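Local coordinates for Ketoacyl_synth_N domain-containing protein (Photorhabdus luminescens subsp. laumondii, PDB 6SMO), which probably acts as a subunit of a polyketide-forming ketosynthase of the thiolase superfamily and binds a polyketide-like chain in a pocket, at residues S317-L329 with S347-N359. Numbering follows the deposited sequence.
Sequences SGVIDSVLASSFL and SNTNQIIIQRFSN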
ATOM      1  N   SER C 317     -17.852  -1.353  -0.464  1.00 39.86           N
ATOM      2  CA  SER C 317     -18.981  -0.754  -1.221  1.00 40.48           C
ATOM      3  C   SER C 317     -18.538  -0.489  -2.662  1.00 40.31           C
ATOM      4  O   SER C 317     -17.469   0.087  -2.864  1.00 40.17           O
ATOM      5  CB  SER C 317     -19.473   0.491  -0.568  1.00 40.93           C
ATOM      6  OG  SER C 317     -20.137   0.180   0.636  1.00 42.04           O
ATOM      7  N   GLY C 318     -19.385  -0.840  -3.621  1.00 40.55           N
ATOM      8  CA  GLY C 318     -19.020  -0.722  -5.046  1.00 40.28           C
ATOM      9  C   GLY C 318     -18.440  -2.022  -5.578  1.00 40.28           C
ATOM     10  O   GLY C 318     -18.758  -2.378  -6.730  1.00 40.84           O
ATOM     11  N   VAL C 319     -17.617  -2.703  -4.772  1.00 39.77           N
ATOM     12  CA  VAL C 319     -17.008  -4.027  -5.101  1.00 39.83           C
ATOM     13  C   VAL C 319     -18.075  -5.115  -4.927  1.00 40.32           C
ATOM     14  O   VAL C 319     -18.239  -5.928  -5.858  1.00 40.89           O
ATOM     15  CB  VAL C 319     -15.760  -4.314  -4.240  1.00 39.46           C
ATOM     16  CG1 VAL C 319     -15.187  -5.698  -4.508  1.00 39.57           C
ATOM     17  CG2 VAL C 319     -14.688  -3.252  -4.429  1.00 38.69           C
ATOM     18  N   ILE C 320     -18.784  -5.101  -3.794  1.00 40.32           N
ATOM     19  CA  ILE C 320     -19.861  -6.091  -3.494  1.00 40.60           C
ATOM     20  C   ILE C 320     -20.984  -5.914  -4.516  1.00 40.49           C
ATOM     21  O   ILE C 320     -21.609  -6.909  -4.873  1.00 41.13           O
ATOM     22  CB  ILE C 320     -20.343  -5.988  -2.034  1.00 40.80           C
ATOM     23  CG1 ILE C 320     -21.318  -7.112  -1.680  1.00 41.34           C
ATOM     24  CG2 ILE C 320     -20.929  -4.620  -1.735  1.00 40.74           C
ATOM     25  CD1 ILE C 320     -21.330  -7.472  -0.222  1.00 41.59           C
ATOM     26  N   ASP C 321     -21.201  -4.679  -4.968  1.00 40.44           N
ATOM     27  CA  ASP C 321     -22.189  -4.340  -6.029  1.00 40.55           C
ATOM     28  C   ASP C 321     -21.780  -5.038  -7.334  1.00 39.65           C
ATOM     29  O   ASP C 321     -22.670  -5.611  -7.996  1.00 39.25           O
ATOM     30  CB  ASP C 321     -22.309  -2.825  -6.221  1.00 41.11           C
ATOM     31  CG  ASP C 321     -22.824  -2.082  -4.999  1.00 41.66           C
ATOM     32  OD1 ASP C 321     -22.372  -2.403  -3.882  1.00 42.22           O
ATOM     33  OD2 ASP C 321     -23.673  -1.185  -5.175  1.00 42.15           O
ATOM     34  N   SER C 322     -20.488  -4.989  -7.678  1.00 38.85           N
ATOM     35  CA  SER C 322     -19.889  -5.629  -8.883  1.00 38.56           C
ATOM     36  C   SER C 322     -19.965  -7.157  -8.769  1.00 39.01           C
ATOM     37  O   SER C 322     -20.109  -7.815  -9.818  1.00 38.64           O
ATOM     38  CB  SER C 322     -18.467  -5.170  -9.097  1.00 37.87           C
ATOM     39  OG  SER C 322     -18.410  -3.767  -9.308  1.00 36.76           O
ATOM     40  N   VAL C 323     -19.858  -7.692  -7.547  1.00 39.26           N
ATOM     41  CA  VAL C 323     -19.997  -9.149  -7.240  1.00 39.99           C
ATOM     42  C   VAL C 323     -21.437  -9.578  -7.549  1.00 41.43           C
ATOM     43  O   VAL C 323     -21.609 -10.599  -8.247  1.00 41.51           O
ATOM     44  CB  VAL C 323     -19.596  -9.456  -5.782  1.00 39.63           C
ATOM     45  CG1 VAL C 323     -20.184 -10.768  -5.277  1.00 39.58           C
ATOM     46  CG2 VAL C 323     -18.085  -9.449  -5.612  1.00 39.37           C
ATOM     47  N   LEU C 324     -22.422  -8.821  -7.053  1.00 42.80           N
ATOM     48  CA  LEU C 324     -23.876  -9.050  -7.294  1.00 43.84           C
ATOM     49  C   LEU C 324     -24.189  -8.885  -8.787  1.00 44.34           C
ATOM     50  O   LEU C 324     -24.874  -9.766  -9.342  1.00 44.38           O
ATOM     51  CB  LEU C 324     -24.701  -8.074  -6.446  1.00 44.21           C
ATOM     52  CG  LEU C 324     -25.219  -8.615  -5.113  1.00 44.95           C
ATOM     53  CD1 LEU C 324     -24.112  -9.268  -4.300  1.00 44.93           C
ATOM     54  CD2 LEU C 324     -25.882  -7.507  -4.308  1.00 45.43           C
ATOM     55  N   ALA C 325     -23.704  -7.800  -9.405  1.00 44.61           N
ATOM     56  CA  ALA C 325     -23.949  -7.441 -10.824  1.00 45.28           C
ATOM     57  C   ALA C 325     -23.455  -8.563 -11.746  1.00 45.80           C
ATOM     58  O   ALA C 325     -24.138  -8.839 -12.752  1.00 45.61           O
ATOM     59  CB  ALA C 325     -23.281  -6.127 -11.150  1.00 44.85           C
ATOM     60  N   SER C 326     -22.315  -9.179 -11.414  1.00 46.67           N
ATOM     61  CA  SER C 326     -21.710 -10.322 -12.149  1.00 47.63           C
ATOM     62  C   SER C 326     -22.624 -11.552 -12.059  1.00 49.22           C
ATOM     63  O   SER C 326     -22.757 -12.259 -13.077  1.00 50.01           O
ATOM     64  CB  SER C 326     -20.326 -10.630 -11.635  1.00 46.93           C
ATOM     65  OG  SER C 326     -19.449  -9.534 -11.852  1.00 46.30           O
ATOM     66  N   SER C 327     -23.223 -11.791 -10.887  1.00 50.27           N
ATOM     67  CA  SER C 327     -24.154 -12.920 -10.617  1.00 52.23           C
ATOM     68  C   SER C 327     -25.463 -12.725 -11.393  1.00 54.11           C
ATOM     69  O   SER C 327     -25.982 -13.725 -11.927  1.00 56.09           O
ATOM     70  CB  SER C 327     -24.413 -13.077  -9.138  1.00 52.34           C
ATOM     71  OG  SER C 327     -23.212 -13.370  -8.440  1.00 52.83           O
ATOM     72  N   PHE C 328     -25.972 -11.488 -11.450  1.00 54.71           N
ATOM     73  CA  PHE C 328     -27.221 -11.112 -12.167  1.00 56.12           C
ATOM     74  C   PHE C 328     -27.059 -11.363 -13.672  1.00 56.12           C
ATOM     75  O   PHE C 328     -27.985 -11.934 -14.280  1.00 56.38           O
ATOM     76  CB  PHE C 328     -27.604  -9.653 -11.890  1.00 57.11           C
ATOM     77  CG  PHE C 328     -28.415  -9.434 -10.636  1.00 58.78           C
ATOM     78  CD1 PHE C 328     -29.703  -9.938 -10.529  1.00 60.00           C
ATOM     79  CD2 PHE C 328     -27.901  -8.713  -9.568  1.00 59.33           C
ATOM     80  CE1 PHE C 328     -30.453  -9.737  -9.379  1.00 61.16           C
ATOM     81  CE2 PHE C 328     -28.652  -8.511  -8.418  1.00 60.11           C
ATOM     82  CZ  PHE C 328     -29.927  -9.022  -8.327  1.00 60.95           C
ATOM     83  N   LEU C 329     -25.918 -10.961 -14.246  1.00 56.26           N
ATOM     84  CA  LEU C 329     -25.642 -11.017 -15.710  1.00 56.78           C
ATOM     85  C   LEU C 329     -25.301 -12.448 -16.152  1.00 57.66           C
ATOM     86  O   LEU C 329     -25.322 -12.694 -17.375  1.00 58.66           O
ATOM     87  CB  LEU C 329     -24.494 -10.059 -16.050  1.00 55.57           C
ATOM     88  CG  LEU C 329     -24.836  -8.571 -15.990  1.00 55.01           C
ATOM     89  CD1 LEU C 329     -23.572  -7.723 -15.991  1.00 54.61           C
ATOM     90  CD2 LEU C 329     -25.744  -8.168 -17.142  1.00 55.29           C
ATOM     91  N   SER C 347     -35.939  -7.368 -15.134  1.00 77.05           N
ATOM     92  CA  SER C 347     -36.384  -8.309 -16.200  1.00 76.74           C
ATOM     93  C   SER C 347     -35.185  -8.897 -16.961  1.00 74.64           C
ATOM     94  O   SER C 347     -34.596  -9.873 -16.453  1.00 75.42           O
ATOM     95  CB  SER C 347     -37.373  -7.638 -17.124  1.00 77.04           C
ATOM     96  OG  SER C 347     -38.627  -7.462 -16.482  1.00 76.77           O
ATOM     97  N   ASN C 348     -34.839  -8.327 -18.124  1.00 72.34           N
ATOM     98  CA  ASN C 348     -33.765  -8.820 -19.031  1.00 69.46           C
ATOM     99  C   ASN C 348     -32.799  -7.667 -19.335  1.00 67.05           C
ATOM    100  O   ASN C 348     -33.104  -6.853 -20.231  1.00 66.84           O
ATOM    101  CB  ASN C 348     -34.333  -9.451 -20.310  1.00 70.66           C
ATOM    102  CG  ASN C 348     -35.415  -8.624 -20.975  1.00 71.24           C
ATOM    103  OD1 ASN C 348     -36.310  -8.109 -20.310  1.00 72.24           O
ATOM    104  ND2 ASN C 348     -35.347  -8.501 -22.291  1.00 70.11           N
ATOM    105  N   THR C 349     -31.681  -7.611 -18.603  1.00 62.94           N
ATOM    106  CA  THR C 349     -30.599  -6.598 -18.747  1.00 60.44           C
ATOM    107  C   THR C 349     -29.356  -7.279 -19.332  1.00 56.86           C
ATOM    108  O   THR C 349     -29.097  -8.441 -18.958  1.00 55.96           O
ATOM    109  CB  THR C 349     -30.290  -5.926 -17.403  1.00 60.11           C
ATOM    110  OG1 THR C 349     -31.490  -5.850 -16.633  1.00 60.82           O
ATOM    111  CG2 THR C 349     -29.708  -4.539 -17.563  1.00 59.99           C
ATOM    112  N   ASN C 350     -28.630  -6.586 -20.216  1.00 54.91           N
ATOM    113  CA  ASN C 350     -27.404  -7.099 -20.891  1.00 53.44           C
ATOM    114  C   ASN C 350     -26.177  -6.263 -20.495  1.00 51.43           C
ATOM    115  O   ASN C 350     -25.073  -6.597 -20.968  1.00 49.57           O
ATOM    116  CB  ASN C 350     -27.578  -7.154 -22.413  1.00 54.56           C
ATOM    117  CG  ASN C 350     -27.798  -5.799 -23.056  1.00 55.08           C
ATOM    118  OD1 ASN C 350     -27.977  -4.795 -22.369  1.00 55.07           O
ATOM    119  ND2 ASN C 350     -27.791  -5.760 -24.378  1.00 55.95           N
ATOM    120  N   GLN C 351     -26.357  -5.223 -19.672  1.00 49.20           N
ATOM    121  CA  GLN C 351     -25.258  -4.359 -19.155  1.00 48.21           C
ATOM    122  C   GLN C 351     -25.680  -3.734 -17.820  1.00 47.05           C
ATOM    123  O   GLN C 351     -26.768  -3.132 -17.771  1.00 47.63           O
ATOM    124  CB  GLN C 351     -24.907  -3.268 -20.167  1.00 48.67           C
ATOM    125  CG  GLN C 351     -23.632  -2.506 -19.826  1.00 48.98           C
ATOM    126  CD  GLN C 351     -23.267  -1.480 -20.869  1.00 49.82           C
ATOM    127  OE1 GLN C 351     -24.128  -0.840 -21.471  1.00 51.04           O
ATOM    128  NE2 GLN C 351     -21.974  -1.309 -21.089  1.00 50.31           N
ATOM    129  N   ILE C 352     -24.843  -3.872 -16.786  1.00 45.26           N
ATOM    130  CA  ILE C 352     -25.010  -3.196 -15.464  1.00 44.67           C
ATOM    131  C   ILE C 352     -23.804  -2.277 -15.239  1.00 43.90           C
ATOM    132  O   ILE C 352     -22.661  -2.772 -15.307  1.00 43.25           O
ATOM    133  CB  ILE C 352     -25.179  -4.221 -14.322  1.00 44.65           C
ATOM    134  CG1 ILE C 352     -26.406  -5.110 -14.540  1.00 45.28           C
ATOM    135  CG2 ILE C 352     -25.228  -3.517 -12.972  1.00 44.56           C
ATOM    136  CD1 ILE C 352     -26.498  -6.285 -13.593  1.00 45.28           C
ATOM    137  N   ILE C 353     -24.064  -0.989 -14.990  1.00 43.38           N
ATOM    138  CA  ILE C 353     -23.034   0.057 -14.716  1.00 42.84           C
ATOM    139  C   ILE C 353     -23.196   0.518 -13.264  1.00 42.34           C
ATOM    140  O   ILE C 353     -24.299   0.976 -12.908  1.00 42.19           O
ATOM    141  CB  ILE C 353     -23.156   1.219 -15.723  1.00 43.04           C
ATOM    142  CG1 ILE C 353     -22.829   0.754 -17.145  1.00 43.34           C
ATOM    143  CG2 ILE C 353     -22.289   2.402 -15.312  1.00 42.73           C
ATOM    144  CD1 ILE C 353     -23.453   1.597 -18.226  1.00 43.65           C
ATOM    145  N   ILE C 354     -22.131   0.390 -12.468  1.00 41.88           N
ATOM    146  CA  ILE C 354     -22.097   0.735 -11.015  1.00 41.69           C
ATOM    147  C   ILE C 354     -21.278   2.018 -10.842  1.00 41.75           C
ATOM    148  O   ILE C 354     -20.199   2.109 -11.457  1.00 41.73           O
ATOM    149  CB  ILE C 354     -21.512  -0.432 -10.194  1.00 41.53           C
ATOM    150  CG1 ILE C 354     -22.225  -1.751 -10.501  1.00 41.58           C
ATOM    151  CG2 ILE C 354     -21.537  -0.115  -8.705  1.00 41.49           C
ATOM    152  CD1 ILE C 354     -21.313  -2.951 -10.488  1.00 41.48           C
ATOM    153  N   GLN C 355     -21.778   2.960 -10.037  1.00 41.82           N
ATOM    154  CA  GLN C 355     -21.100   4.247  -9.727  1.00 42.11           C
ATOM    155  C   GLN C 355     -20.862   4.346  -8.217  1.00 41.81           C
ATOM    156  O   GLN C 355     -21.748   3.926  -7.444  1.00 40.83           O
ATOM    157  CB  GLN C 355     -21.933   5.435 -10.213  1.00 42.76           C
ATOM    158  CG  GLN C 355     -21.155   6.744 -10.243  1.00 43.30           C
ATOM    159  CD  GLN C 355     -21.996   7.915 -10.686  1.00 43.98           C
ATOM    160  OE1 GLN C 355     -21.686   8.591 -11.665  1.00 44.81           O
ATOM    161  NE2 GLN C 355     -23.077   8.164  -9.965  1.00 44.23           N
ATOM    162  N   ARG C 356     -19.697   4.874  -7.832  1.00 41.55           N
ATOM    163  CA  ARG C 356     -19.344   5.250  -6.437  1.00 41.53           C
ATOM    164  C   ARG C 356     -18.544   6.555  -6.467  1.00 41.10           C
ATOM    165  O   ARG C 356     -17.894   6.826  -7.494  1.00 40.77           O
ATOM    166  CB  ARG C 356     -18.535   4.140  -5.757  1.00 41.51           C
ATOM    167  CG  ARG C 356     -19.379   3.097  -5.039  1.00 41.94           C
ATOM    168  CD  ARG C 356     -18.895   2.870  -3.621  1.00 41.75           C
ATOM    169  NE  ARG C 356     -19.135   4.037  -2.779  1.00 41.99           N
ATOM    170  CZ  ARG C 356     -18.634   4.223  -1.559  1.00 41.80           C
ATOM    171  NH1 ARG C 356     -18.927   5.325  -0.889  1.00 42.87           N
ATOM    172  NH2 ARG C 356     -17.839   3.318  -1.011  1.00 41.32           N
ATOM    173  N   PHE C 357     -18.598   7.333  -5.385  1.00 41.30           N
ATOM    174  CA  PHE C 357     -17.769   8.553  -5.200  1.00 41.33           C
ATOM    175  C   PHE C 357     -17.541   8.818  -3.709  1.00 40.93           C
ATOM    176  O   PHE C 357     -18.332   8.346  -2.868  1.00 42.24           O
ATOM    177  CB  PHE C 357     -18.382   9.755  -5.928  1.00 42.02           C
ATOM    178  CG  PHE C 357     -19.881   9.900  -5.864  1.00 42.39           C
ATOM    179  CD1 PHE C 357     -20.492  10.478  -4.761  1.00 42.66           C
ATOM    180  CD2 PHE C 357     -20.677   9.518  -6.933  1.00 42.90           C
ATOM    181  CE1 PHE C 357     -21.869  10.638  -4.717  1.00 43.59           C
ATOM    182  CE2 PHE C 357     -22.053   9.678  -6.886  1.00 43.63           C
ATOM    183  CZ  PHE C 357     -22.645  10.237  -5.778  1.00 43.93           C
ATOM    184  N   SER C 358     -16.469   9.556  -3.412  1.00 39.04           N
ATOM    185  CA  SER C 358     -15.929   9.802  -2.049  1.00 39.01           C
ATOM    186  C   SER C 358     -16.446  11.138  -1.505  1.00 39.64           C
ATOM    187  O   SER C 358     -17.130  11.864  -2.254  1.00 39.75           O
ATOM    188  CB  SER C 358     -14.425   9.774  -2.064  1.00 38.37           C
ATOM    189  OG  SER C 358     -13.907  10.921  -2.721  1.00 38.01           O
ATOM    190  N   ASN C 359     -16.108  11.440  -0.248  1.00 40.05           N
ATOM    191  CA  ASN C 359     -16.453  12.705   0.451  1.00 40.94           C
ATOM    192  C   ASN C 359     -15.635  13.856  -0.146  1.00 41.50           C
ATOM    193  O   ASN C 359     -16.203  14.952  -0.320  1.00 42.13           O
ATOM    194  CB  ASN C 359     -16.219  12.587   1.960  1.00 41.40           C
ATOM    195  CG  ASN C 359     -16.824  13.732   2.744  1.00 42.13           C
ATOM    196  OD1 ASN C 359     -18.035  13.779   2.948  1.00 43.62           O
ATOM    197  ND2 ASN C 359     -15.988  14.652   3.198  1.00 42.28           N
TER
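The guanidinium group of R356 has the carbonyl oxygen of S317 at its edge, in its plane, while CB of S317 approaches obliquely, 3.3 Å from NH2. No hydrogen bond joins the two residues; the charge is met instead by a salt bridge from NE to D280, and the serine hydroxyl bonds to Q313. Arginine suits this place because its long aliphatic part, bent at chi2 and chi3, can follow the S317 and G318 backbone while its head reaches D280. G318 is the N-cap residue; its positive phi of 93° is a shape that glycine, without a side chain, adopts easily.

Beyond this polar end, I352 and I354 face the helix, beta-branched residues at home in a strand. The branches of I354 spread, CG2 to CB of D321 (3.8 Å) and CD1 to S322 and A325. S322 OG bonds to G318 O at 2.9 Å, in the carbonyl plane, so the buried hydroxyl is satisfied at the helix start. Small A325 lets the backbones approach, its CB lying 3.7 Å from I352 CG2. L329, long enough to reach the strand, lies alongside I352, the two side chains running opposite ways, with L329 CG 3.7 Å from I352 CD1.

Helix 319-329 thus runs nearly antiparallel to strand 351-356 (172°), their axes 9.0 Å apart, as a layer on the sheet of this thiolase-like fold. Strands 275-278 and 362-369 flank strand 351-356 and also touch the helix, while helix 20-31 packs against V323, S327 and F328, whose ring meets K24 in a cation-pi contact.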